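Local coordinates for protein malonyl-CoA decarboxylase (Rhodopseudomonas palustris, PDB 4KSA) that probably catalyses the decarboxylation of malonyl-CoA to acetyl-CoA and carbon dioxide, at residues Q176-T181 with N185-I190; R215-F220 with K293-N298; A312-R317 with R374-V379; S324-A329 with V357-A362. All blocks are in the same frame, centred on the assembly; numbering follows the deposited sequence.

Contact 1 of 4, residues Q176-T181 with N185-I190; sequences QRIDWT and NILEKI
The indole of W180 meets L187 of helix 184-193: CD1 of L187 approaches the benzene half obliquely, 4.0 Å from CE3 of W180, and the two side chains stand roughly at right angles. At the pyrrole edge of the ring NE1 is hydrogen-bonded to E188 OE1 of a second subunit, so W180 faces both this helix and the subunit interface. The other flat group, the carboxylate of D179, turns back on its own segment. Its OD1 accepts from both T181 N and T181 OG1, the first bond modelled rather short and closing an Asx turn in the link toward the helix. OD2 of D179 lies 3.3 Å from R177 NE but well out of the guanidinium plane, an attraction of charges alone. Beyond these groups the contact is mostly apolar. L187 forks around the carbonyl oxygen of D179, each methyl 3.7 Å from that O atom, and its CD2 also slides along CG2 of I178 at 3.8 Å. With CG1 beside its backbone N (chi1 -64°), I178 sends CD1 tip to tip against CD1 of I190. Replacing L187 with an alanine would probably open a gap between I178 and the W180 ring and leave the indole freer to tilt. Helix 202-209 adds L205 against L187 and I190. A strand, two helices and an antiparallel neighbouring strand, 214-220, follow in sequence, consistent with the opening beta-alpha-alpha-beta unit of the GNAT acetyltransferase fold.

Contact 2 of 4, residues R215-F220 with K293-N298; sequences RCYGFF and KRELPN
R215 grips E295 side-on, NE and NH2 both directed at the single oxygen OE1. NH2 of R215 lies 3.0 Å from OE1 of E295 and NE 3.1 Å, with N-H...O angles of 144° and 141°; NE also makes a weak bond to OE2. Guanidinium and carboxylate are nearly coplanar, 14° apart, so the salt bridge runs edge to edge. Around this pair, L296 sets its CD1 4.1 Å from NH2 of R215, and Y217 holds its OH near OE2 of E295, at 3.9 Å, too long for a hydrogen bond. The bend of R215 at chi2 carries its guanidinium off the strand toward the helix end, while E295 reaches across extended from the last turn of its helix. Outside the pair, R177 forms a long, weak ion pair with the same OE1, and R215 NH1 a weak bond to P212 O; two arginines about one carboxylate would probably favour its ionised form. A methionine in place of R215 is likely to leave E295 without its main charge partner and its carboxylate freer to turn. Strand 214-220 runs between strands 174-178 and 230-237, antiparallel to both. Helix 284-295 packs on one face of this sheet, where V288, E291 and I292 meet Y217 and V288 also meets F219, and the salt bridge fastens the C-terminal end of that helix to the start of the strand.

Contact 3 of 4, residues A312-R317 with R374-V379; sequences AKWLKR and RPLDPV
L376 brings CD1 obliquely against the pyrrole end of W314, its methyl 3.6 Å from CD1 of the indole; this is the closest approach between the two segments. The same methyl is also met by the guanidinium of R317, whose NH1 lies 4.1 Å from CD1 of L376 with the methyl at the edge of the group, near its plane. The R317 and L376 side chains slide past each other in opposite directions, and CD1 of the leucine touches both the aromatic and the cationic neighbour. One torsion explains the leucine's reach: its CG stands opposite the backbone N (chi1 -164°), which carries the branch out from the loop toward helix 311-320. On the helix, R317 is bent at chi3 (-39°) and folds back over its own turn, laying one guanidinium face above CA of W314, 4.0 Å from the plane and offset toward the rim. W314 and R317 are three residues apart and so point from the same side of the helix. No hydrogen bond crosses between the segments, and the contact is small and lies at the surface. Weak polar bonds help place the loop: D377 is the N-cap of helix 378-385, its OD2 making a weak bond to A380 N, while its OD1 makes another to the hydroxyl of Y364. That tyrosine lies on helix 347-367, where its ring meets W314 with the planes at about 40° and its side chain also touches L376. The long helix 347-367 thus backs both partners, joining helix 311-320 to the turn that leads into helix 378-385.

Contact 4 of 4, residues S324-A329 with V357-A362; sequences STLLDA and VLQLAA
L326, two residues after S324, whose OG bonds to E318 OE2, extends its side chain from the loop toward helix 347-367 and crosses Q359 at about a right angle. CD2 of L326 is modelled 3.1 Å from NE2 of Q359, a methyl against an amide nitrogen; at this resolution the exact spacing is doubtful, and no hydrogen bond is involved. The carbonyl of the same residue faces the helix too, with L326 O 3.8 Å from CD2 of L360. At L327 the contact becomes purely apolar: its CD2 lies 3.9 Å from CD2 of L360 and 4.1 Å from CD1, the two leucines again crossing nearly at right angles. L335 of helix 329-335 touches both of them, and L315 of helix 311-320 adds to L360, which makes a small leucine cluster among three helices. Next comes D328, the N-cap of helix 329-335, whose OD1 bonds to A331 N. Polar groups therefore secure the loop locally, whereas its attachment to helix 347-367 rests on leucine methyls meeting another leucine and the end of the Q359 side chain, with no hydrogen bond between the segments.

Contacts 1 and 2 share one sheet: strands 174-178 and 214-220 are neighbours, probably joined by backbone hydrogen bonds of Q176 with G218 and I178 with C216. Contact 1 is buried and mainly apolar, also bordering a second subunit, whereas the partly buried contact 2 depends on charge; R177 reaches from the first toward the carboxylate of the second. Contacts 3 and 4 belong to a helical region, their centres 13 Å apart, and meet where L315 packs on L360. Both lack hydrogen bonds between their segments and rest mainly on leucine methyls, set beside an arginine in surface contact 3 and an amide in partly buried contact 4, which is nested in sequence within the loop closed by contact 3.

Contact 1 of 4, residues Q176-T181 with N185-I190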
# COMPACT_ATOMS: atom_id res chain seq x y z
N GLN A 176 -11.52 -4.51 9.55
CA GLN A 176 -10.24 -4.01 10.01
C GLN A 176 -10.18 -4.14 11.51
O GLN A 176 -11.17 -3.93 12.20
CB GLN A 176 -10.06 -2.53 9.61
CG GLN A 176 -9.46 -2.34 8.24
CD GLN A 176 -8.12 -3.04 8.14
OE1 GLN A 176 -7.18 -2.71 8.86
NE2 GLN A 176 -8.03 -4.03 7.24
N ARG A 177 -9.01 -4.50 12.04
CA ARG A 177 -8.91 -4.59 13.47
C ARG A 177 -8.75 -3.16 13.91
O ARG A 177 -8.15 -2.36 13.19
CB ARG A 177 -7.70 -5.40 13.90
CG ARG A 177 -7.44 -5.26 15.38
CD ARG A 177 -6.38 -6.19 15.89
NE ARG A 177 -5.99 -5.76 17.23
CZ ARG A 177 -5.09 -6.36 17.99
NH1 ARG A 177 -4.45 -7.44 17.54
NH2 ARG A 177 -4.81 -5.87 19.19
N ILE A 178 -9.30 -2.83 15.06
CA ILE A 178 -9.21 -1.48 15.57
C ILE A 178 -8.37 -1.51 16.84
O ILE A 178 -8.70 -2.20 17.82
CB ILE A 178 -10.61 -0.91 15.85
CG1 ILE A 178 -11.37 -0.80 14.52
CG2 ILE A 178 -10.51 0.42 16.57
CD1 ILE A 178 -12.73 -0.21 14.63
N ASP A 179 -7.27 -0.78 16.82
CA ASP A 179 -6.39 -0.74 17.96
C ASP A 179 -5.64 0.58 17.97
O ASP A 179 -6.01 1.51 17.25
CB ASP A 179 -5.41 -1.92 17.92
CG ASP A 179 -4.61 -1.98 16.64
OD1 ASP A 179 -3.99 -0.95 16.30
OD2 ASP A 179 -4.60 -3.04 15.97
N TRP A 180 -4.60 0.64 18.79
CA TRP A 180 -3.78 1.83 18.95
C TRP A 180 -3.00 2.20 17.69
O TRP A 180 -2.48 3.33 17.58
CB TRP A 180 -2.82 1.65 20.14
CG TRP A 180 -2.39 2.95 20.75
CD1 TRP A 180 -1.11 3.37 20.97
CD2 TRP A 180 -3.25 4.01 21.19
NE1 TRP A 180 -1.12 4.64 21.52
CE2 TRP A 180 -2.42 5.05 21.67
CE3 TRP A 180 -4.64 4.17 21.23
CZ2 TRP A 180 -2.93 6.24 22.18
CZ3 TRP A 180 -5.15 5.36 21.74
CH2 TRP A 180 -4.30 6.38 22.21
N THR A 181 -2.89 1.28 16.74
CA THR A 181 -2.20 1.62 15.51
C THR A 181 -3.20 2.11 14.49
O THR A 181 -2.83 2.43 13.35
CB THR A 181 -1.44 0.45 14.87
OG1 THR A 181 -2.37 -0.42 14.21
CG2 THR A 181 -0.67 -0.28 15.89
N ASN A 185 -8.11 9.85 13.71
CA ASN A 185 -9.41 10.32 13.25
C ASN A 185 -10.46 9.21 13.32
O ASN A 185 -11.62 9.47 13.62
CB ASN A 185 -9.31 10.92 11.84
CG ASN A 185 -9.22 9.87 10.75
OD1 ASN A 185 -8.30 9.05 10.71
ND2 ASN A 185 -10.17 9.93 9.82
N ILE A 186 -10.06 7.98 13.06
CA ILE A 186 -11.02 6.88 13.16
C ILE A 186 -11.22 6.58 14.64
O ILE A 186 -12.34 6.35 15.08
CB ILE A 186 -10.53 5.60 12.45
CG1 ILE A 186 -10.50 5.82 10.93
CG2 ILE A 186 -11.41 4.42 12.85
CD1 ILE A 186 -9.80 4.72 10.13
N LEU A 187 -10.15 6.59 15.42
CA LEU A 187 -10.27 6.32 16.85
C LEU A 187 -11.14 7.36 17.53
O LEU A 187 -11.84 7.05 18.49
CB LEU A 187 -8.90 6.26 17.52
CG LEU A 187 -8.14 4.96 17.23
CD1 LEU A 187 -6.87 4.98 18.01
CD2 LEU A 187 -8.96 3.72 17.60
N GLU A 188 -11.11 8.58 17.03
CA GLU A 188 -11.90 9.66 17.61
C GLU A 188 -13.38 9.33 17.48
O GLU A 188 -14.14 9.46 18.44
CB GLU A 188 -11.57 10.97 16.88
CG GLU A 188 -12.18 12.22 17.47
CD GLU A 188 -11.48 13.49 16.96
OE1 GLU A 188 -10.65 14.06 17.71
OE2 GLU A 188 -11.76 13.92 15.82
N LYS A 189 -13.79 8.88 16.30
CA LYS A 189 -15.17 8.51 16.08
C LYS A 189 -15.53 7.36 17.02
O LYS A 189 -16.61 7.34 17.59
CB LYS A 189 -15.39 8.07 14.64
CG LYS A 189 -15.04 9.09 13.57
CD LYS A 189 -15.15 8.45 12.19
CE LYS A 189 -14.58 9.32 11.09
NZ LYS A 189 -15.41 10.51 10.74
N ILE A 190 -14.62 6.40 17.17
CA ILE A 190 -14.84 5.24 18.04
C ILE A 190 -15.11 5.66 19.48
O ILE A 190 -15.87 5.02 20.19
CB ILE A 190 -13.62 4.27 18.02
CG1 ILE A 190 -13.52 3.56 16.66
CG2 ILE A 190 -13.76 3.23 19.13
CD1 ILE A 190 -14.58 2.52 16.44

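Contact 2 of 4, residues R215-F220 with K293-N298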
# COMPACT_ATOMS: atom_id res chain seq x y z
N ARG A 215 -10.18 -7.30 21.95
CA ARG A 215 -9.97 -7.04 20.53
C ARG A 215 -11.26 -6.58 19.88
O ARG A 215 -12.25 -7.30 19.94
CB ARG A 215 -9.54 -8.31 19.79
CG ARG A 215 -8.21 -8.85 20.19
CD ARG A 215 -7.22 -8.73 19.06
NE ARG A 215 -6.05 -9.57 19.29
CZ ARG A 215 -5.34 -9.55 20.42
NH1 ARG A 215 -5.67 -8.74 21.41
NH2 ARG A 215 -4.29 -10.36 20.55
N CYS A 216 -11.28 -5.41 19.25
CA CYS A 216 -12.49 -4.98 18.56
C CYS A 216 -12.20 -4.78 17.09
O CYS A 216 -11.10 -4.41 16.70
CB CYS A 216 -13.06 -3.70 19.16
SG CYS A 216 -11.80 -2.63 19.74
N TYR A 217 -13.21 -5.04 16.29
CA TYR A 217 -13.09 -4.93 14.86
C TYR A 217 -14.07 -3.93 14.28
O TYR A 217 -15.01 -3.48 14.95
CB TYR A 217 -13.30 -6.31 14.25
CG TYR A 217 -12.29 -7.30 14.77
CD1 TYR A 217 -11.04 -7.42 14.16
CD2 TYR A 217 -12.54 -8.05 15.92
CE1 TYR A 217 -10.06 -8.26 14.69
CE2 TYR A 217 -11.56 -8.89 16.46
CZ TYR A 217 -10.32 -8.98 15.84
OH TYR A 217 -9.32 -9.77 16.37
N GLY A 218 -13.82 -3.56 13.02
CA GLY A 218 -14.69 -2.61 12.37
C GLY A 218 -14.92 -3.02 10.93
O GLY A 218 -14.06 -3.66 10.32
N PHE A 219 -16.08 -2.67 10.41
CA PHE A 219 -16.41 -2.94 9.01
C PHE A 219 -16.46 -1.60 8.30
O PHE A 219 -17.16 -0.68 8.71
CB PHE A 219 -17.73 -3.68 8.90
CG PHE A 219 -17.60 -5.15 9.16
CD1 PHE A 219 -17.11 -6.00 8.18
CD2 PHE A 219 -17.91 -5.68 10.42
CE1 PHE A 219 -16.92 -7.35 8.44
CE2 PHE A 219 -17.73 -7.03 10.69
CZ PHE A 219 -17.23 -7.87 9.70
N PHE A 220 -15.67 -1.49 7.24
CA PHE A 220 -15.58 -0.26 6.49
C PHE A 220 -16.03 -0.47 5.07
O PHE A 220 -15.84 -1.54 4.51
CB PHE A 220 -14.13 0.25 6.48
CG PHE A 220 -13.62 0.65 7.84
CD1 PHE A 220 -13.63 1.98 8.24
CD2 PHE A 220 -13.18 -0.31 8.75
CE1 PHE A 220 -13.23 2.37 9.53
CE2 PHE A 220 -12.78 0.06 10.06
CZ PHE A 220 -12.81 1.41 10.44
N LYS A 293 -9.13 -16.48 14.26
CA LYS A 293 -8.51 -17.79 14.14
C LYS A 293 -7.13 -17.75 13.49
O LYS A 293 -6.19 -18.39 13.97
CB LYS A 293 -9.41 -18.74 13.36
CG LYS A 293 -8.90 -20.18 13.33
CD LYS A 293 -9.80 -21.07 12.49
CE LYS A 293 -9.88 -20.58 11.05
NZ LYS A 293 -10.45 -21.61 10.14
N ARG A 294 -6.99 -17.00 12.41
CA ARG A 294 -5.69 -16.96 11.75
C ARG A 294 -4.65 -16.20 12.56
O ARG A 294 -3.45 -16.47 12.46
CB ARG A 294 -5.81 -16.37 10.34
CG ARG A 294 -5.80 -14.87 10.29
CD ARG A 294 -5.33 -14.40 8.93
NE ARG A 294 -5.36 -12.95 8.83
CZ ARG A 294 -4.71 -12.12 9.66
NH1 ARG A 294 -3.97 -12.62 10.65
NH2 ARG A 294 -4.81 -10.81 9.49
N GLU A 295 -5.08 -15.24 13.37
CA GLU A 295 -4.13 -14.52 14.20
C GLU A 295 -3.77 -15.36 15.43
O GLU A 295 -2.60 -15.48 15.79
CB GLU A 295 -4.68 -13.17 14.67
CG GLU A 295 -3.78 -12.53 15.72
CD GLU A 295 -4.49 -11.56 16.64
OE1 GLU A 295 -3.89 -11.18 17.67
OE2 GLU A 295 -5.64 -11.16 16.34
N LEU A 296 -4.79 -15.94 16.07
CA LEU A 296 -4.60 -16.77 17.27
C LEU A 296 -5.24 -18.15 17.10
O LEU A 296 -6.35 -18.38 17.57
CB LEU A 296 -5.23 -16.10 18.49
CG LEU A 296 -4.89 -14.65 18.84
CD1 LEU A 296 -5.76 -14.18 19.99
CD2 LEU A 296 -3.42 -14.52 19.19
N PRO A 297 -4.54 -19.08 16.44
CA PRO A 297 -5.06 -20.44 16.21
C PRO A 297 -5.31 -21.19 17.51
O PRO A 297 -5.84 -22.30 17.50
CB PRO A 297 -3.98 -21.09 15.36
CG PRO A 297 -2.72 -20.39 15.83
CD PRO A 297 -3.16 -18.95 15.92
N ASN A 298 -4.91 -20.56 18.61
CA ASN A 298 -5.06 -21.11 19.96
C ASN A 298 -6.46 -20.88 20.53
O ASN A 298 -6.67 -21.00 21.74
CB ASN A 298 -4.03 -20.45 20.89
CG ASN A 298 -4.05 -18.93 20.81
OD1 ASN A 298 -3.85 -18.35 19.74
ND2 ASN A 298 -4.29 -18.28 21.95

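Contact 3 of 4, residues A312-R317 with R374-V379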
# COMPACT_ATOMS: atom_id res chain seq x y z
N ALA A 312 -38.49 -8.83 27.70
CA ALA A 312 -39.34 -8.24 28.72
C ALA A 312 -40.66 -7.77 28.11
O ALA A 312 -41.74 -8.07 28.64
CB ALA A 312 -38.62 -7.06 29.37
N LYS A 313 -40.57 -7.04 27.01
CA LYS A 313 -41.75 -6.52 26.35
C LYS A 313 -42.67 -7.67 25.96
O LYS A 313 -43.89 -7.60 26.14
CB LYS A 313 -41.36 -5.72 25.10
CG LYS A 313 -40.28 -4.66 25.32
CD LYS A 313 -40.32 -3.59 24.22
CE LYS A 313 -39.11 -2.64 24.25
NZ LYS A 313 -37.89 -3.21 23.57
N TRP A 314 -42.08 -8.72 25.41
CA TRP A 314 -42.85 -9.88 24.99
C TRP A 314 -43.54 -10.56 26.16
O TRP A 314 -44.71 -10.90 26.06
CB TRP A 314 -41.94 -10.89 24.30
CG TRP A 314 -42.64 -12.16 23.91
CD1 TRP A 314 -43.44 -12.35 22.83
CD2 TRP A 314 -42.62 -13.40 24.62
NE1 TRP A 314 -43.91 -13.64 22.81
CE2 TRP A 314 -43.43 -14.31 23.90
CE3 TRP A 314 -42.00 -13.84 25.81
CZ2 TRP A 314 -43.62 -15.63 24.31
CZ3 TRP A 314 -42.19 -15.15 26.21
CH2 TRP A 314 -43.01 -16.03 25.47
N LEU A 315 -42.81 -10.76 27.26
CA LEU A 315 -43.33 -11.41 28.46
C LEU A 315 -44.52 -10.66 29.01
O LEU A 315 -45.48 -11.26 29.49
CB LEU A 315 -42.25 -11.51 29.54
CG LEU A 315 -42.60 -12.31 30.79
CD1 LEU A 315 -42.96 -13.73 30.39
CD2 LEU A 315 -41.42 -12.32 31.77
N LYS A 316 -44.43 -9.33 28.96
CA LYS A 316 -45.49 -8.42 29.41
C LYS A 316 -46.75 -8.75 28.63
O LYS A 316 -47.80 -9.03 29.20
CB LYS A 316 -45.07 -6.98 29.12
CG LYS A 316 -46.20 -5.97 29.08
CD LYS A 316 -46.72 -5.65 30.47
CE LYS A 316 -47.71 -4.48 30.42
NZ LYS A 316 -48.51 -4.32 31.68
N ARG A 317 -46.63 -8.72 27.32
CA ARG A 317 -47.73 -9.02 26.42
C ARG A 317 -48.33 -10.40 26.70
O ARG A 317 -49.53 -10.61 26.59
CB ARG A 317 -47.23 -8.95 24.98
CG ARG A 317 -48.28 -9.13 23.90
CD ARG A 317 -47.59 -9.18 22.54
NE ARG A 317 -46.48 -8.22 22.48
CZ ARG A 317 -45.30 -8.48 21.91
NH1 ARG A 317 -45.08 -9.66 21.33
NH2 ARG A 317 -44.33 -7.56 21.94
N ARG A 374 -40.03 -14.11 10.96
CA ARG A 374 -38.67 -14.21 11.45
C ARG A 374 -38.63 -14.18 12.97
O ARG A 374 -39.50 -13.61 13.62
CB ARG A 374 -37.81 -13.05 10.93
CG ARG A 374 -37.99 -12.69 9.46
CD ARG A 374 -36.81 -11.88 8.95
NE ARG A 374 -35.84 -12.70 8.22
CZ ARG A 374 -35.14 -13.72 8.73
NH1 ARG A 374 -35.27 -14.08 10.00
NH2 ARG A 374 -34.30 -14.40 7.95
N PRO A 375 -37.61 -14.82 13.57
CA PRO A 375 -37.55 -14.79 15.02
C PRO A 375 -37.74 -13.35 15.51
O PRO A 375 -37.06 -12.43 15.07
CB PRO A 375 -36.17 -15.37 15.34
CG PRO A 375 -35.45 -15.40 14.00
CD PRO A 375 -36.54 -15.66 13.02
N LEU A 376 -38.70 -13.18 16.40
CA LEU A 376 -39.06 -11.89 16.96
C LEU A 376 -37.91 -11.10 17.60
O LEU A 376 -37.82 -9.89 17.42
CB LEU A 376 -40.17 -12.10 17.99
CG LEU A 376 -41.04 -10.97 18.52
CD1 LEU A 376 -41.77 -11.56 19.72
CD2 LEU A 376 -40.25 -9.74 18.96
N ASP A 377 -37.03 -11.77 18.34
CA ASP A 377 -35.92 -11.05 18.97
C ASP A 377 -34.90 -10.59 17.94
O ASP A 377 -34.30 -11.40 17.23
CB ASP A 377 -35.22 -11.91 20.02
CG ASP A 377 -33.98 -11.23 20.62
OD1 ASP A 377 -34.12 -10.23 21.37
OD2 ASP A 377 -32.85 -11.70 20.34
N PRO A 378 -34.69 -9.27 17.86
CA PRO A 378 -33.74 -8.67 16.92
C PRO A 378 -32.29 -9.18 17.00
O PRO A 378 -31.62 -9.32 15.98
CB PRO A 378 -33.85 -7.17 17.25
CG PRO A 378 -34.30 -7.16 18.69
CD PRO A 378 -35.34 -8.24 18.68
N VAL A 379 -31.79 -9.46 18.21
CA VAL A 379 -30.42 -9.95 18.35
C VAL A 379 -30.30 -11.41 17.91
O VAL A 379 -29.24 -11.88 17.50
CB VAL A 379 -29.90 -9.81 19.78
CG1 VAL A 379 -28.56 -10.44 19.91
CG2 VAL A 379 -29.79 -8.37 20.14

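Contact 4 of 4, residues S324-A329 with V357-A362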
# COMPACT_ATOMS: atom_id res chain seq x y z
N SER A 324 -53.17 -16.37 27.56
CA SER A 324 -51.82 -16.81 27.23
C SER A 324 -51.70 -18.29 26.88
O SER A 324 -52.26 -19.16 27.55
CB SER A 324 -50.86 -16.48 28.37
OG SER A 324 -49.60 -17.08 28.14
N THR A 325 -50.96 -18.57 25.81
CA THR A 325 -50.77 -19.94 25.34
C THR A 325 -50.20 -20.86 26.42
O THR A 325 -50.70 -21.95 26.63
CB THR A 325 -49.81 -19.97 24.11
OG1 THR A 325 -50.16 -18.92 23.19
CG2 THR A 325 -49.89 -21.34 23.41
N LEU A 326 -49.13 -20.42 27.10
CA LEU A 326 -48.55 -21.26 28.14
C LEU A 326 -48.17 -20.51 29.40
O LEU A 326 -47.00 -20.20 29.65
CB LEU A 326 -47.33 -22.04 27.62
CG LEU A 326 -46.90 -23.20 28.56
CD1 LEU A 326 -47.32 -24.55 27.94
CD2 LEU A 326 -45.39 -23.16 28.80
N LEU A 327 -49.20 -20.21 30.18
CA LEU A 327 -49.07 -19.55 31.46
C LEU A 327 -50.23 -20.09 32.27
O LEU A 327 -51.37 -19.62 32.14
CB LEU A 327 -49.21 -18.03 31.33
CG LEU A 327 -47.98 -17.26 30.86
CD1 LEU A 327 -48.24 -15.77 31.03
CD2 LEU A 327 -46.76 -17.69 31.66
N ASP A 328 -49.95 -21.12 33.07
CA ASP A 328 -50.97 -21.71 33.92
C ASP A 328 -51.04 -20.90 35.22
O ASP A 328 -50.29 -19.94 35.41
CB ASP A 328 -50.65 -23.19 34.21
CG ASP A 328 -49.28 -23.40 34.84
OD1 ASP A 328 -48.88 -22.60 35.72
OD2 ASP A 328 -48.60 -24.38 34.46
N ALA A 329 -51.95 -21.28 36.11
CA ALA A 329 -52.11 -20.57 37.37
C ALA A 329 -50.77 -20.43 38.14
O ALA A 329 -50.47 -19.36 38.69
CB ALA A 329 -53.16 -21.27 38.23
N VAL A 357 -38.92 -18.86 33.93
CA VAL A 357 -38.44 -17.90 32.94
C VAL A 357 -37.70 -18.56 31.79
O VAL A 357 -38.11 -18.42 30.63
CB VAL A 357 -37.54 -16.82 33.59
CG1 VAL A 357 -36.79 -16.06 32.53
CG2 VAL A 357 -38.40 -15.86 34.37
N LEU A 358 -36.63 -19.29 32.09
CA LEU A 358 -35.87 -19.96 31.04
C LEU A 358 -36.77 -20.73 30.09
O LEU A 358 -36.49 -20.82 28.90
CB LEU A 358 -34.86 -20.92 31.65
CG LEU A 358 -33.74 -20.26 32.45
CD1 LEU A 358 -32.79 -21.31 32.97
CD2 LEU A 358 -33.01 -19.27 31.57
N GLN A 359 -37.85 -21.29 30.61
CA GLN A 359 -38.75 -22.06 29.77
C GLN A 359 -39.61 -21.15 28.89
O GLN A 359 -39.99 -21.52 27.79
CB GLN A 359 -39.64 -22.95 30.62
CG GLN A 359 -40.46 -23.92 29.81
CD GLN A 359 -41.59 -24.51 30.62
OE1 GLN A 359 -41.35 -25.21 31.62
NE2 GLN A 359 -42.82 -24.22 30.20
N LEU A 360 -39.92 -19.96 29.40
CA LEU A 360 -40.71 -19.01 28.62
C LEU A 360 -39.79 -18.44 27.55
O LEU A 360 -40.19 -18.26 26.39
CB LEU A 360 -41.22 -17.89 29.52
CG LEU A 360 -42.40 -18.25 30.41
CD1 LEU A 360 -42.71 -17.11 31.36
CD2 LEU A 360 -43.59 -18.56 29.52
N ALA A 361 -38.54 -18.18 27.94
CA ALA A 361 -37.55 -17.65 27.01
C ALA A 361 -37.43 -18.58 25.81
O ALA A 361 -37.36 -18.12 24.67
CB ALA A 361 -36.22 -17.50 27.70
N ALA A 362 -37.40 -19.88 26.06
CA ALA A 362 -37.28 -20.86 24.98
C ALA A 362 -38.42 -20.75 23.96
O ALA A 362 -38.19 -20.84 22.75
CB ALA A 362 -37.23 -22.26 25.56